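Local coordinates for protein galactan 1,3-beta-galactosidase (Phanerochaete chrysosporium, PDB 7BYS) that probably cleaves the beta-1,3-galactan main chain of arabinogalactans from its end, as an exo-acting family 43 glycoside hydrolase that also carries a carbohydrate-binding module, at residues 128-132 and 133-137; 258-262 and 263-267. All blocks are in the same frame, centred on the assembly; numbering follows the deposited sequence.

Interaction 1. Residues 128-132 and 133-137; sequences FKPLG and ADSRD
The backbone doubles back between Pro-130 and Ala-133 in a type I' beta turn, closed by a hydrogen bond from Ala-133 N to Pro-130 O (3.0 Å), overlapping a type II turn in which Gly-132 N reaches Lys-129 O. Proline fits the first corner of the type II turn, where phi is already near -60°, and glycine easily takes the positive phi of the third residue of the type I' turn. Flanking the turns, Lys-129 and Asp-134 run side by side in the same direction. With CG of Lys-129 beside its backbone N, the aliphatic part runs past the carbonyl oxygen of Ala-133, CB lying 3.2 Å from Ala-133 O; a bend at the last torsion (chi4 -69°) then turns NZ into a salt bridge with Asp-134 OD1 at 2.8 Å. The ammonium meets this oxygen on its anti side, 33° out of the carboxylate plane. The other oxygen, Asp-134 OD2, takes a second salt bridge from Arg-136 NH1 at 3.0 Å, from above the carboxylate, although the bond lies close to the guanidinium plane. The Pro-130 ring rests on Ser-135, CG to CB 3.6 Å, and packs on Leu-152 and Tyr-154 of strand 150-156. Lys-129 NZ also bonds the carbonyls of Ala-107 and Ala-108, Arg-136 NH2 that of Tyr-105, and Asn-158 N adds to Asp-134 OD2. The linker thus joins successive sheets of a five-bladed beta-propeller, the fold of this family. Since the carboxylate at the centre of this three-residue salt-bridge network is shared by two cations and a backbone N-H, Asp-134 is probably held ionised, and its rotation is fixed by bonds to both oxygens.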
loop_
_atom_site.group_PDB
_atom_site.type_symbol
_atom_site.label_atom_id
_atom_site.label_comp_id
_atom_site.label_asym_id
_atom_site.label_seq_id
_atom_site.Cartn_x
_atom_site.Cartn_y
_atom_site.Cartn_z
ATOM N N PHE A 128 -9.218 0.485 -24.685
ATOM C CA PHE A 128 -9.855 -0.647 -25.347
ATOM C C PHE A 128 -10.059 -1.797 -24.364
ATOM O O PHE A 128 -9.502 -1.809 -23.262
ATOM C CB PHE A 128 -9.044 -1.100 -26.570
ATOM C CG PHE A 128 -7.631 -1.527 -26.242
ATOM C CD1 PHE A 128 -6.596 -0.602 -26.185
ATOM C CD2 PHE A 128 -7.344 -2.849 -25.986
ATOM C CE1 PHE A 128 -5.305 -1.003 -25.885
ATOM C CE2 PHE A 128 -6.055 -3.254 -25.682
ATOM C CZ PHE A 128 -5.041 -2.325 -25.633
ATOM N N LYS A 129 -10.906 -2.759 -24.772
ATOM C CA LYS A 129 -11.090 -4.002 -24.028
ATOM C C LYS A 129 -10.131 -5.054 -24.562
ATOM O O LYS A 129 -10.192 -5.380 -25.760
ATOM C CB LYS A 129 -12.510 -4.513 -24.187
ATOM C CG LYS A 129 -13.559 -3.744 -23.396
ATOM C CD LYS A 129 -14.890 -4.489 -23.434
ATOM C CE LYS A 129 -15.919 -3.873 -22.507
ATOM N NZ LYS A 129 -15.564 -4.069 -21.081
ATOM N N PRO A 130 -9.259 -5.625 -23.728
ATOM C CA PRO A 130 -8.292 -6.622 -24.217
ATOM C C PRO A 130 -8.981 -7.902 -24.680
ATOM O O PRO A 130 -9.740 -8.528 -23.933
ATOM C CB PRO A 130 -7.397 -6.880 -23.001
ATOM C CG PRO A 130 -8.211 -6.465 -21.834
ATOM C CD PRO A 130 -9.085 -5.333 -22.297
ATOM N N LEU A 131 -8.692 -8.290 -25.924
ATOM C CA LEU A 131 -9.381 -9.389 -26.611
ATOM C C LEU A 131 -10.899 -9.247 -26.548
ATOM O O LEU A 131 -11.629 -10.242 -26.640
ATOM C CB LEU A 131 -8.914 -10.763 -26.123
ATOM C CG LEU A 131 -7.389 -10.932 -26.121
ATOM C CD1 LEU A 131 -7.010 -12.217 -25.450
ATOM C CD2 LEU A 131 -6.817 -10.877 -27.539
ATOM N N GLY A 132 -11.383 -8.019 -26.382
ATOM C CA GLY A 132 -12.800 -7.747 -26.321
ATOM C C GLY A 132 -13.460 -8.015 -24.985
ATOM O O GLY A 132 -14.677 -7.836 -24.876
ATOM N N ALA A 133 -12.710 -8.437 -23.973
ATOM C CA ALA A 133 -13.262 -8.769 -22.665
ATOM C C ALA A 133 -12.957 -7.661 -21.665
ATOM O O ALA A 133 -12.135 -6.779 -21.913
ATOM C CB ALA A 133 -12.699 -10.106 -22.166
ATOM N N ASP A 134 -13.652 -7.716 -20.529
ATOM C CA ASP A 134 -13.468 -6.735 -19.470
ATOM C C ASP A 134 -12.038 -6.751 -18.956
ATOM O O ASP A 134 -11.392 -7.800 -18.850
ATOM C CB ASP A 134 -14.337 -7.092 -18.263
ATOM C CG ASP A 134 -15.807 -6.837 -18.487
ATOM O OD1 ASP A 134 -16.191 -6.321 -19.565
ATOM O OD2 ASP A 134 -16.586 -7.161 -17.558
ATOM N N SER A 135 -11.569 -5.570 -18.581
ATOM C CA SER A 135 -10.363 -5.436 -17.774
ATOM C C SER A 135 -10.613 -4.324 -16.771
ATOM O O SER A 135 -10.910 -3.190 -17.161
ATOM C CB SER A 135 -9.159 -5.108 -18.659
ATOM O OG SER A 135 -7.973 -4.966 -17.890
ATOM N N ARG A 136 -10.494 -4.645 -15.481
ATOM C CA ARG A 136 -10.627 -3.632 -14.442
ATOM C C ARG A 136 -9.287 -3.464 -13.731
ATOM O O ARG A 136 -8.351 -2.949 -14.345
ATOM C CB ARG A 136 -11.836 -3.905 -13.539
ATOM C CG ARG A 136 -13.138 -3.590 -14.258
ATOM C CD ARG A 136 -14.358 -3.827 -13.380
ATOM N NE ARG A 136 -15.597 -3.452 -14.059
ATOM C CZ ARG A 136 -16.259 -4.237 -14.904
ATOM N NH1 ARG A 136 -15.811 -5.444 -15.215
ATOM N NH2 ARG A 136 -17.378 -3.793 -15.469
ATOM N N ASP A 137 -9.132 -3.912 -12.483
ATOM C CA ASP A 137 -7.801 -3.855 -11.876
ATOM C C ASP A 137 -6.824 -4.621 -12.760
ATOM O O ASP A 137 -7.136 -5.708 -13.259
ATOM C CB ASP A 137 -7.799 -4.554 -10.518
ATOM C CG ASP A 137 -8.317 -3.692 -9.389
ATOM O OD1 ASP A 137 -8.888 -2.619 -9.633
ATOM O OD2 ASP A 137 -8.177 -4.136 -8.238
#

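Interaction 2. Residues 258-262 and 263-267; sequences DRWRP and SLLGS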
loop_
_atom_site.group_PDB
_atom_site.type_symbol
_atom_site.label_atom_id
_atom_site.label_comp_id
_atom_site.label_asym_id
_atom_site.label_seq_id
_atom_site.Cartn_x
_atom_site.Cartn_y
_atom_site.Cartn_z
ATOM N N ASP A 258 -1.770 -0.087 -0.870
ATOM C CA ASP A 258 -2.511 1.135 -0.560
ATOM C C ASP A 258 -3.449 0.866 0.604
ATOM O O ASP A 258 -4.077 -0.194 0.670
ATOM C CB ASP A 258 -3.395 1.547 -1.748
ATOM C CG ASP A 258 -2.595 1.979 -2.961
ATOM O OD1 ASP A 258 -1.950 3.042 -2.892
ATOM O OD2 ASP A 258 -2.622 1.252 -3.972
ATOM N N ARG A 259 -3.569 1.836 1.515
ATOM C CA ARG A 259 -4.645 1.835 2.508
ATOM C C ARG A 259 -5.650 2.868 2.016
ATOM O O ARG A 259 -5.461 4.072 2.209
ATOM C CB ARG A 259 -4.141 2.167 3.911
ATOM C CG ARG A 259 -5.286 2.285 4.930
ATOM C CD ARG A 259 -4.759 2.395 6.353
ATOM N NE ARG A 259 -4.026 1.186 6.699
ATOM C CZ ARG A 259 -3.028 1.110 7.569
ATOM N NH1 ARG A 259 -2.600 2.196 8.224
ATOM N NH2 ARG A 259 -2.432 -0.055 7.767
ATOM N N TRP A 260 -6.696 2.397 1.343
ATOM C CA TRP A 260 -7.666 3.297 0.737
ATOM C C TRP A 260 -8.550 3.899 1.814
ATOM O O TRP A 260 -9.072 3.186 2.681
ATOM C CB TRP A 260 -8.536 2.525 -0.248
ATOM C CG TRP A 260 -7.778 1.971 -1.410
ATOM C CD1 TRP A 260 -7.608 0.657 -1.712
ATOM C CD2 TRP A 260 -7.105 2.717 -2.433
ATOM N NE1 TRP A 260 -6.852 0.530 -2.851
ATOM C CE2 TRP A 260 -6.541 1.779 -3.323
ATOM C CE3 TRP A 260 -6.932 4.083 -2.690
ATOM C CZ2 TRP A 260 -5.808 2.158 -4.446
ATOM C CZ3 TRP A 260 -6.207 4.460 -3.813
ATOM C CH2 TRP A 260 -5.657 3.498 -4.677
ATOM N N ARG A 261 -8.739 5.210 1.749
ATOM C CA ARG A 261 -9.605 5.917 2.689
ATOM C C ARG A 261 -10.693 6.597 1.868
ATOM O O ARG A 261 -10.519 7.742 1.426
ATOM C CB ARG A 261 -8.789 6.927 3.481
ATOM C CG ARG A 261 -9.562 7.476 4.636
ATOM C CD ARG A 261 -8.697 8.321 5.488
ATOM N NE ARG A 261 -9.480 8.869 6.583
ATOM C CZ ARG A 261 -8.951 9.584 7.559
ATOM N NH1 ARG A 261 -7.647 9.816 7.553
ATOM N NH2 ARG A 261 -9.720 10.058 8.530
ATOM N N PRO A 262 -11.827 5.924 1.623
ATOM C CA PRO A 262 -12.826 6.477 0.683
ATOM C C PRO A 262 -13.336 7.870 1.020
ATOM O O PRO A 262 -13.597 8.647 0.093
ATOM C CB PRO A 262 -13.958 5.440 0.708
ATOM C CG PRO A 262 -13.312 4.185 1.153
ATOM C CD PRO A 262 -12.191 4.576 2.087
ATOM N N SER A 263 -13.458 8.222 2.299
ATOM C CA SER A 263 -13.972 9.538 2.665
ATOM C C SER A 263 -12.918 10.638 2.601
ATOM O O SER A 263 -13.263 11.815 2.747
ATOM C CB SER A 263 -14.602 9.507 4.060
ATOM O OG SER A 263 -13.853 8.691 4.942
ATOM N N LEU A 264 -11.651 10.293 2.379
ATOM C CA LEU A 264 -10.565 11.256 2.311
ATOM C C LEU A 264 -9.474 10.616 1.451
ATOM O O LEU A 264 -8.374 10.284 1.921
ATOM C CB LEU A 264 -10.055 11.605 3.710
ATOM C CG LEU A 264 -9.298 12.924 3.860
ATOM C CD1 LEU A 264 -10.195 14.118 3.562
ATOM C CD2 LEU A 264 -8.701 13.031 5.255
ATOM N N LEU A 265 -9.793 10.447 0.163
ATOM C CA LEU A 265 -8.973 9.615 -0.718
ATOM C C LEU A 265 -7.552 10.133 -0.844
ATOM O O LEU A 265 -6.615 9.338 -0.987
ATOM C CB LEU A 265 -9.597 9.523 -2.109
ATOM C CG LEU A 265 -10.625 8.408 -2.275
ATOM C CD1 LEU A 265 -11.388 8.575 -3.591
ATOM C CD2 LEU A 265 -10.007 7.009 -2.150
ATOM N N GLY A 266 -7.364 11.452 -0.816
ATOM C CA GLY A 266 -6.026 11.992 -0.925
ATOM C C GLY A 266 -5.146 11.674 0.246
ATOM O O GLY A 266 -3.926 11.851 0.150
ATOM N N SER A 267 -5.730 11.208 1.344
ATOM C CA SER A 267 -4.983 10.783 2.513
ATOM C C SER A 267 -4.881 9.268 2.616
ATOM O O SER A 267 -4.461 8.751 3.657
ATOM C CB SER A 267 -5.592 11.393 3.779
ATOM O OG SER A 267 -5.471 12.811 3.740
HETATM O O HOH W 1 -5.436 8.424 6.224
HETATM O O HOH W 2 -12.076 8.121 7.118
HETATM O O HOH W 3 -12.267 11.294 -0.794
#
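Arg-261 and Leu-264 lie alongside each other, Arg-261 CD meeting Leu-264 CB at 4.0 Å, while the methyl CD2 of Leu-264 sits over the centre of the guanidinium face, 4.1 Å above its plane. The arginine chain is fully extended, its CG turned opposite the backbone N (chi1 -169°), which lays it along Leu-264 and brings the guanidinium against that methyl. Beneath them a type I turn is closed by Leu-264 N to Arg-261 O (2.9 Å); Pro-262, with phi near -60°, suits its first corner. Leu-265 CD2 fills in against Trp-260 CE3, at 4.3 Å. Waters extend this shell: one joins Arg-261 NE, in the guanidinium plane, to Ser-263 OG, another NH1 to Ser-267 O, and a third Pro-262 O to Leu-265 N. Further out, NH1 forms a salt bridge with Asp-382 of the carbohydrate-binding module, and Trp-260 NE1 bonds Gln-242 OE1 of the galactose site. A methionine in place of Arg-261 would probably leave Asp-382 without its cation and two waters without their arginine partner. One long side chain thus combines apolar packing of its guanidinium face with N-H bonds to water and a carboxylate, tying this turn to the neighbouring domain.

In the fold
Interactions 1 and 2 both lie in connections between strands of the catalytic propeller, one joining successive sheets, the other two strands of one sheet. Their centres are 26 Å apart, yet their nearest atoms come within about 7 Å, between the side chains of Asp-137 and Trp-260, near the galactose-binding residues Arg-82 and Gln-242. Asp-137 itself binds galactose in another structure of this protein, and its long, weak ion pair with Arg-82 leads toward Trp-260, whose side chain is about 4 Å from that of Arg-82. Away from the site they diverge: residues 128-132 reach the surface glycan on Asn-173, whereas Arg-261 faces the carbohydrate-binding module, about 5 Å from a second glycan.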